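4-oxalocrotonate tautomerase family enzyme (PDB 6VVM) belongs to the tautomerase superfamily of small beta-alpha-beta proteins and assembles as a trimer of chains that each carry two such units. Local coordinates at residues 22-27 with 33-38. Residues are numbered along the deposited sequence; the frame is centred on the assembly and turned at random.
Sequences GLTRAT and APAESV
The helical turns of 22-27 face the loop 33-38, which includes a short 3-10 segment at 35-37, with the CA atoms of Thr24 and Val38 6.2 Å apart. No direct hydrogen bond joins the two segments. Val38 reaches both threonines, one with each methyl. Its CG1, anti to the backbone N (chi1 179°), lies 3.8 Å from OG1 of Thr24. Its CG2 turns to Thr27 and meets CG2 of that residue at 3.9 Å. Thr24 and Val38 run past each other in opposite directions. CG2 of Thr24 also packs 4.1 Å from CB of Ala35.

The threonine hydroxyls are turned back to their own helix. OG1 of Thr27 donates to O of Leu23 at 2.8 Å, tilted 21° from the carbonyl plane, and that oxygen also accepts from N of Thr27. OG1 of Thr24 bonds to Ile20 O one turn earlier. It also accepts from a water, which donates as well to O of Val38 at 3.0 Å and so bridges the segments. On the loop side, OG of Ser37 bonds to O of Pro34, which also takes the backbone N of Ser37.

Thr27, Ala33 and Val38 all touch Pro1. The contact packs the loop leading from helix 13-31 to strand 39-45 back onto the helix, within the parallel beta-alpha-beta crossover of the tautomerase fold.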
loop_
_atom_site.group_PDB
_atom_site.type_symbol
_atom_site.label_atom_id
_atom_site.label_comp_id
_atom_site.label_asym_id
_atom_site.label_seq_id
_atom_site.Cartn_x
_atom_site.Cartn_y
_atom_site.Cartn_z
ATOM N N GLY A 22 12.655 13.983 9.604
ATOM C CA GLY A 22 11.715 15.088 9.528
ATOM C C GLY A 22 10.270 14.632 9.534
ATOM O O GLY A 22 9.419 15.256 10.167
ATOM N N LEU A 23 9.967 13.541 8.814
ATOM C CA LEU A 23 8.596 13.034 8.781
ATOM C C LEU A 23 8.151 12.534 10.150
ATOM O O LEU A 23 6.959 12.575 10.479
ATOM C CB LEU A 23 8.481 11.918 7.736
ATOM C CG LEU A 23 8.675 12.373 6.283
ATOM C CD1 LEU A 23 8.606 11.147 5.391
ATOM C CD2 LEU A 23 7.593 13.343 5.872
ATOM N N THR A 24 9.083 12.020 10.944
ATOM C CA THR A 24 8.725 11.602 12.293
ATOM C C THR A 24 8.411 12.819 13.158
ATOM O O THR A 24 7.384 12.857 13.839
ATOM C CB THR A 24 9.852 10.747 12.888
ATOM O OG1 THR A 24 10.019 9.574 12.072
ATOM C CG2 THR A 24 9.521 10.299 14.323
ATOM N N ARG A 25 9.269 13.843 13.115
ATOM C CA ARG A 25 8.970 15.079 13.832
ATOM C C ARG A 25 7.672 15.690 13.334
ATOM O O ARG A 25 6.908 16.271 14.113
ATOM C CB ARG A 25 10.109 16.081 13.666
ATOM C CG ARG A 25 11.435 15.603 14.179
ATOM C CD ARG A 25 12.538 16.616 13.830
ATOM N NE ARG A 25 13.828 16.116 14.277
ATOM C CZ ARG A 25 14.318 16.314 15.497
ATOM N NH1 ARG A 25 13.638 17.031 16.386
ATOM N NH2 ARG A 25 15.499 15.813 15.820
ATOM N N ALA A 26 7.402 15.555 12.037
ATOM C CA ALA A 26 6.188 16.122 11.467
ATOM C C ALA A 26 4.962 15.433 12.032
ATOM O O ALA A 26 3.943 16.085 12.298
ATOM C CB ALA A 26 6.210 15.994 9.935
ATOM N N THR A 27 5.055 14.110 12.217
ATOM C CA THR A 27 3.926 13.328 12.691
ATOM C C THR A 27 3.698 13.564 14.177
ATOM O O THR A 27 2.559 13.760 14.607
ATOM C CB THR A 27 4.174 11.843 12.393
ATOM O OG1 THR A 27 4.349 11.668 10.977
ATOM C CG2 THR A 27 3.004 10.978 12.866
ATOM N N ALA A 33 1.448 11.502 18.114
ATOM C CA ALA A 33 1.914 10.150 18.348
ATOM C C ALA A 33 3.327 10.195 18.922
ATOM O O ALA A 33 4.135 11.039 18.515
ATOM C CB ALA A 33 1.901 9.342 17.045
ATOM N N PRO A 34 3.655 9.320 19.865
ATOM C CA PRO A 34 5.042 9.250 20.344
ATOM C C PRO A 34 5.983 8.917 19.199
ATOM O O PRO A 34 5.692 8.048 18.375
ATOM C CB PRO A 34 5.010 8.119 21.379
ATOM C CG PRO A 34 3.574 7.910 21.703
ATOM C CD PRO A 34 2.781 8.332 20.516
ATOM N N ALA A 35 7.119 9.616 19.149
ATOM C CA ALA A 35 8.102 9.406 18.089
ATOM C C ALA A 35 8.348 7.931 17.817
ATOM O O ALA A 35 8.411 7.506 16.660
ATOM C CB ALA A 35 9.429 10.082 18.436
ATOM N N GLU A 36 8.448 7.139 18.885
ATOM C CA GLU A 36 8.795 5.733 18.756
ATOM C C GLU A 36 7.709 4.913 18.066
ATOM O O GLU A 36 7.985 3.798 17.612
ATOM C CB GLU A 36 9.076 5.165 20.148
ATOM C CG GLU A 36 7.960 5.464 21.146
ATOM C CD GLU A 36 8.229 6.691 22.015
ATOM O OE1 GLU A 36 7.895 6.639 23.222
ATOM O OE2 GLU A 36 8.770 7.702 21.505
ATOM N N SER A 37 6.483 5.417 17.993
ATOM C CA SER A 37 5.405 4.695 17.342
ATOM C C SER A 37 5.328 4.998 15.848
ATOM O O SER A 37 4.467 4.448 15.168
ATOM C CB SER A 37 4.068 5.023 18.007
ATOM O OG SER A 37 3.604 6.305 17.631
ATOM N N VAL A 38 6.183 5.870 15.336
ATOM C CA VAL A 38 6.180 6.214 13.914
ATOM C C VAL A 38 7.123 5.273 13.187
ATOM O O VAL A 38 8.336 5.299 13.429
ATOM C CB VAL A 38 6.580 7.680 13.699
ATOM C CG1 VAL A 38 6.607 8.018 12.193
ATOM C CG2 VAL A 38 5.620 8.583 14.443
HETATM O O HOH W 1 10.476 6.730 11.925
#